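Local atomic coordinates of protein adenylyltransferase (Bartonella henselae str. Houston-1, PDB entry 5NH2), a protein that transfers AMP from ATP to tyrosine or threonine residues of host target proteins through its Fic domain, serving Bartonella as a secreted virulence factor. Residues A[206-211]-A[237-242]; A[214-219]-A[254-259]. All blocks are in the same frame, centred on the assembly; numbering follows the deposited sequence.

Interaction 1: residues A[206-211]-A[237-242]; sequences FEDISN and VMVAKE
Asp208 and Val239 link the Fic (Fido) part to the OB-type intracellular delivery domain: the carboxylate of Asp208, on helix 200-208, meets the edge strand 237-239 of the sheet that follows. The principle illustrated is that a buried carboxylate can serve an edge strand as a backbone partner.

The polar contact is direct. Val239 N gives its proton to Asp208 OD2 at 2.8 Å, a nearly straight bond (173°) that arrives from above the carboxylate plane, 44° out of it. Asp208 reaches the strand with CG beside its own backbone N, chi1 -78°. OD2 also forms a salt bridge with Arg185 NH1, so one oxygen ties together strand 237-239, helix 200-208 and Arg185 of helix 183-196; that positive charge would be expected to keep the aspartate ionised.

Van der Waals contact is slight and lies on the same carboxylate. Val239 CB lies 3.4 Å from Asp208 OD1, the two side chains passing in opposing senses, and Met238 CB stands 3.6 Å from Asp208 OD2 while the rest of the Met238 chain leads away.

Within the 206-211 turn, Ser210 OG donates to Phe206 O and Asn211 ND2 to Glu207 OE2, bonds that hold the turn together along with the backbone bond from Asn211 N to Glu207 O. Asn211 is the N-cap residue of helix 212-227.

A water bridges the other carboxylate oxygen to the loop just past the strand, 2.9 Å from Asp208 OD1 and 3.0 Å from Ala240 O.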
loop_
_atom_site.group_PDB
_atom_site.type_symbol
_atom_site.label_atom_id
_atom_site.label_comp_id
_atom_site.label_asym_id
_atom_site.label_seq_id
_atom_site.Cartn_x
_atom_site.Cartn_y
_atom_site.Cartn_z
ATOM N N PHE A 206 3.241 6.119 9.671
ATOM C CA PHE A 206 3.625 4.817 10.263
ATOM C C PHE A 206 3.040 4.635 11.673
ATOM O O PHE A 206 2.726 3.498 12.074
ATOM C CB PHE A 206 5.166 4.648 10.323
ATOM C CG PHE A 206 5.806 4.044 9.047
ATOM C CD1 PHE A 206 5.671 4.671 7.782
ATOM C CD2 PHE A 206 6.601 2.896 9.130
ATOM C CE1 PHE A 206 6.278 4.132 6.640
ATOM C CE2 PHE A 206 7.212 2.318 7.981
ATOM C CZ PHE A 206 7.047 2.925 6.746
ATOM N N GLU A 207 2.866 5.742 12.434
ATOM C CA GLU A 207 2.276 5.621 13.774
ATOM C C GLU A 207 0.786 5.215 13.714
ATOM O O GLU A 207 0.356 4.295 14.427
ATOM C CB GLU A 207 2.464 6.927 14.555
ATOM C CG GLU A 207 1.512 7.090 15.751
ATOM C CD GLU A 207 1.916 6.289 16.999
ATOM O OE1 GLU A 207 3.028 5.673 17.041
ATOM O OE2 GLU A 207 1.084 6.267 17.948
ATOM N N ASP A 208 -0.001 5.874 12.858
ATOM C CA ASP A 208 -1.434 5.591 12.765
ATOM C C ASP A 208 -1.729 4.140 12.374
ATOM O O ASP A 208 -2.761 3.584 12.787
ATOM C CB ASP A 208 -2.078 6.547 11.748
ATOM C CG ASP A 208 -2.290 7.932 12.319
ATOM O OD1 ASP A 208 -1.903 8.154 13.495
ATOM O OD2 ASP A 208 -2.836 8.801 11.606
ATOM N N ILE A 209 -0.882 3.536 11.530
ATOM C CA ILE A 209 -1.140 2.192 10.991
ATOM C C ILE A 209 -0.360 1.083 11.723
ATOM O O ILE A 209 -0.382 -0.075 11.278
ATOM C CB ILE A 209 -0.873 2.152 9.491
ATOM C CG1 ILE A 209 0.637 2.249 9.263
ATOM C CG2 ILE A 209 -1.572 3.344 8.835
ATOM C CD1 ILE A 209 1.001 2.075 7.803
ATOM N N SER A 210 0.358 1.416 12.799
ATOM C CA SER A 210 1.054 0.451 13.664
ATOM C C SER A 210 0.475 0.419 15.076
ATOM O O SER A 210 0.480 -0.634 15.715
ATOM C CB SER A 210 2.575 0.696 13.721
ATOM O OG SER A 210 2.876 1.991 14.192
ATOM N N ASN A 211 0.209 1.579 15.667
ATOM C CA ASN A 211 -0.442 1.636 16.965
ATOM C C ASN A 211 -1.801 0.933 16.949
ATOM O O ASN A 211 -2.726 1.380 16.242
ATOM C CB ASN A 211 -0.598 3.092 17.406
ATOM C CG ASN A 211 -0.869 3.217 18.904
ATOM O OD1 ASN A 211 -1.679 2.478 19.452
ATOM N ND2 ASN A 211 -0.170 4.138 19.569
ATOM N N VAL A 237 -6.842 11.600 5.643
ATOM C CA VAL A 237 -7.505 10.896 6.746
ATOM C C VAL A 237 -6.410 10.495 7.726
ATOM O O VAL A 237 -5.461 9.800 7.348
ATOM C CB VAL A 237 -8.287 9.651 6.276
ATOM C CG1 VAL A 237 -9.019 8.948 7.455
ATOM C CG2 VAL A 237 -9.290 10.058 5.188
ATOM N N MET A 238 -6.484 10.984 8.953
ATOM C CA MET A 238 -5.433 10.648 9.892
ATOM C C MET A 238 -5.980 10.749 11.298
ATOM O O MET A 238 -7.055 11.323 11.547
ATOM C CB MET A 238 -4.203 11.542 9.746
ATOM C CG MET A 238 -4.545 12.968 9.851
ATOM S SD MET A 238 -3.336 13.988 9.009
ATOM C CE MET A 238 -4.080 15.572 9.303
ATOM N N VAL A 239 -5.224 10.165 12.206
ATOM C CA VAL A 239 -5.585 10.171 13.603
ATOM C C VAL A 239 -4.902 11.354 14.247
ATOM O O VAL A 239 -3.714 11.600 14.000
ATOM C CB VAL A 239 -5.189 8.853 14.260
ATOM C CG1 VAL A 239 -5.216 8.966 15.799
ATOM C CG2 VAL A 239 -6.154 7.777 13.756
ATOM N N ALA A 240 -5.660 12.107 15.044
ATOM C CA ALA A 240 -5.116 13.266 15.731
ATOM C C ALA A 240 -3.823 12.918 16.456
ATOM O O ALA A 240 -3.717 11.869 17.099
ATOM C CB ALA A 240 -6.148 13.794 16.725
ATOM N N LYS A 241 -2.833 13.813 16.333
ATOM C CA LYS A 241 -1.547 13.666 17.018
ATOM C C LYS A 241 -1.637 14.120 18.474
ATOM O O LYS A 241 -2.291 15.118 18.797
ATOM C CB LYS A 241 -0.455 14.480 16.322
ATOM C CG LYS A 241 -0.240 14.197 14.865
ATOM C CD LYS A 241 1.067 14.861 14.367
ATOM C CE LYS A 241 2.309 14.375 15.149
ATOM N NZ LYS A 241 3.581 14.520 14.378
ATOM N N GLU A 242 -0.942 13.400 19.347
ATOM C CA GLU A 242 -0.979 13.728 20.756
ATOM C C GLU A 242 -0.415 15.131 20.967
ATOM O O GLU A 242 0.707 15.437 20.548
ATOM C CB GLU A 242 -0.184 12.694 21.564
ATOM C CG GLU A 242 -0.860 11.331 21.793
ATOM C CD GLU A 242 -0.678 10.369 20.618
ATOM O OE1 GLU A 242 0.269 10.562 19.820
ATOM O OE2 GLU A 242 -1.493 9.428 20.496
HETATM O O HOH W 1 -1.778 10.071 15.730
#

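Interaction 2: residues A[214-219]-A[254-259]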
loop_
_atom_site.group_PDB
_atom_site.type_symbol
_atom_site.label_atom_id
_atom_site.label_comp_id
_atom_site.label_asym_id
_atom_site.label_seq_id
_atom_site.Cartn_x
_atom_site.Cartn_y
_atom_site.Cartn_z
ATOM N N LYS A 214 -4.721 3.033 17.485
ATOM C CA LYS A 214 -5.063 3.930 16.383
ATOM C C LYS A 214 -5.667 3.173 15.205
ATOM O O LYS A 214 -6.627 3.658 14.561
ATOM C CB LYS A 214 -3.845 4.752 16.015
ATOM C CG LYS A 214 -3.581 5.767 17.129
ATOM C CD LYS A 214 -2.521 6.787 16.806
ATOM C CE LYS A 214 -2.173 7.541 18.090
ATOM N NZ LYS A 214 -1.191 8.597 17.866
ATOM N N ILE A 215 -5.194 1.942 14.995
ATOM C CA ILE A 215 -5.721 1.093 13.929
ATOM C C ILE A 215 -7.209 0.816 14.139
ATOM O O ILE A 215 -7.990 0.789 13.176
ATOM C CB ILE A 215 -4.891 -0.200 13.860
ATOM C CG1 ILE A 215 -3.471 0.136 13.373
ATOM C CG2 ILE A 215 -5.572 -1.261 12.971
ATOM C CD1 ILE A 215 -2.545 -1.002 13.412
ATOM N N ARG A 216 -7.625 0.611 15.400
ATOM C CA ARG A 216 -9.046 0.371 15.669
ATOM C C ARG A 216 -9.890 1.550 15.199
ATOM O O ARG A 216 -10.972 1.359 14.627
ATOM C CB ARG A 216 -9.312 0.169 17.171
ATOM C CG ARG A 216 -8.693 -0.980 17.904
ATOM C CD ARG A 216 -9.435 -1.222 19.281
ATOM N NE ARG A 216 -9.005 -0.364 20.405
ATOM C CZ ARG A 216 -9.539 0.825 20.733
ATOM N NH1 ARG A 216 -10.540 1.338 20.030
ATOM N NH2 ARG A 216 -9.076 1.517 21.773
ATOM N N LEU A 217 -9.411 2.780 15.478
ATOM C CA LEU A 217 -10.143 4.004 15.184
ATOM C C LEU A 217 -10.295 4.204 13.687
ATOM O O LEU A 217 -11.396 4.520 13.202
ATOM C CB LEU A 217 -9.411 5.198 15.799
ATOM C CG LEU A 217 -9.265 5.172 17.317
ATOM C CD1 LEU A 217 -8.503 6.388 17.795
ATOM C CD2 LEU A 217 -10.617 5.036 18.027
ATOM N N LEU A 218 -9.198 4.002 12.936
ATOM C CA LEU A 218 -9.260 4.216 11.495
ATOM C C LEU A 218 -10.028 3.098 10.809
ATOM O O LEU A 218 -10.716 3.339 9.811
ATOM C CB LEU A 218 -7.860 4.314 10.910
ATOM C CG LEU A 218 -7.183 5.635 11.107
ATOM C CD1 LEU A 218 -5.708 5.456 10.779
ATOM C CD2 LEU A 218 -7.807 6.667 10.176
ATOM N N LYS A 219 -9.886 1.867 11.303
ATOM C CA LYS A 219 -10.746 0.763 10.855
ATOM C C LYS A 219 -12.246 1.093 10.968
ATOM O O LYS A 219 -13.021 0.910 10.007
ATOM C CB LYS A 219 -10.434 -0.494 11.659
ATOM C CG LYS A 219 -9.248 -1.263 11.149
ATOM C CD LYS A 219 -9.215 -2.642 11.798
ATOM C CE LYS A 219 -8.039 -3.468 11.294
ATOM N NZ LYS A 219 -8.145 -4.907 11.676
ATOM N N GLY A 254 -18.890 7.374 16.759
ATOM C CA GLY A 254 -19.134 5.968 16.545
ATOM C C GLY A 254 -18.883 5.250 17.853
ATOM O O GLY A 254 -18.721 5.884 18.893
ATOM N N LEU A 255 -18.938 3.930 17.802
ATOM C CA LEU A 255 -18.654 3.173 19.017
ATOM C C LEU A 255 -17.287 3.533 19.602
ATOM O O LEU A 255 -17.180 3.808 20.797
ATOM C CB LEU A 255 -18.744 1.681 18.730
ATOM C CG LEU A 255 -20.174 1.225 18.568
ATOM C CD1 LEU A 255 -20.225 0.011 17.655
ATOM C CD2 LEU A 255 -20.686 0.915 19.963
ATOM N N GLU A 256 -16.212 3.431 18.804
ATOM C CA GLU A 256 -14.851 3.656 19.310
ATOM C C GLU A 256 -14.300 5.085 19.173
ATOM O O GLU A 256 -13.564 5.554 20.051
ATOM C CB GLU A 256 -13.919 2.629 18.681
ATOM C CG GLU A 256 -14.310 1.245 19.217
ATOM C CD GLU A 256 -13.429 0.132 18.742
ATOM O OE1 GLU A 256 -13.758 -0.480 17.707
ATOM O OE2 GLU A 256 -12.410 -0.129 19.404
ATOM N N GLY A 257 -14.630 5.811 18.106
ATOM C CA GLY A 257 -13.936 7.052 17.822
ATOM C C GLY A 257 -14.879 8.091 17.261
ATOM O O GLY A 257 -16.050 7.809 16.975
ATOM N N PHE A 258 -14.367 9.314 17.155
ATOM C CA PHE A 258 -15.094 10.408 16.524
ATOM C C PHE A 258 -14.224 11.048 15.458
ATOM O O PHE A 258 -12.998 10.933 15.469
ATOM C CB PHE A 258 -15.542 11.490 17.515
ATOM C CG PHE A 258 -14.414 12.303 18.067
ATOM C CD1 PHE A 258 -13.615 11.796 19.079
ATOM C CD2 PHE A 258 -14.146 13.578 17.577
ATOM C CE1 PHE A 258 -12.579 12.531 19.604
ATOM C CE2 PHE A 258 -13.102 14.343 18.100
ATOM C CZ PHE A 258 -12.310 13.807 19.118
ATOM N N ALA A 259 -14.897 11.756 14.552
ATOM C CA ALA A 259 -14.291 12.382 13.394
ATOM C C ALA A 259 -14.568 13.874 13.419
ATOM O O ALA A 259 -15.679 14.319 13.750
ATOM C CB ALA A 259 -14.818 11.790 12.079
HETATM O O HOH W 2 -12.350 -0.959 15.195
#
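Arg216 and Glu256 meet where helix 212-227 faces the turn before strand 257-262. Their salt bridge runs from Arg216 NH1 to Glu256 OE2, modelled at a very short 2.5 Å with a bent N-H...O angle of 120°; both values are doubtful in detail, though the ion pairing itself is clear. Although the side chains cross at about a right angle, the guanidinium and carboxylate planes are only 14° apart. The arginine chain bends at chi3 (-83°), which turns the guanidinium round toward OE2. The same Glu256 OE2 lies 3.2 Å from Arg216 CD. The second carboxylate oxygen works through water, which donates to Glu256 OE1 and to Arg216 O.

Beside this ion pair, the end of Leu217 approaches Glu256 and Gly257, its CD2 3.6 Å from Glu256 O and 3.9 Å from Gly257 CA. The arrangement is a helix laid against a sheet of the OB-type intracellular delivery domain, Leu217 also touching Ile268 of strand 265-270.

A second shell holds both partners in place. Glu213, nearly one helical turn before Arg216, forms a salt bridge with Arg216 NH2. One turn after it, the carboxylate of Glu220 accepts the backbone N-H groups of Glu256 through OE1 and Gly257 through OE2.

Overall arrangement
Both contacts involve the OB-type sheet, but they reach different strands: interaction 1 the outermost strand 237-239, interaction 2 strand 257-262, with strand 265-270 between them. Interaction 1 is buried and depends on an aspartate bonded to a backbone N-H, whereas interaction 2 is only partly buried and sets a more exposed ion pair beside a buried leucine. Their centres lie about 11 Å apart, and helix 212-227 connects them. From this helix Lys214 NZ forms a salt bridge with Glu242 OE2 (2.8 Å) and a long, weak ion pair with Glu207 OE2, which would be expected to offset the repulsion between these two glutamates, while Leu218 CG packs against Val239 CG2 at 3.6 Å.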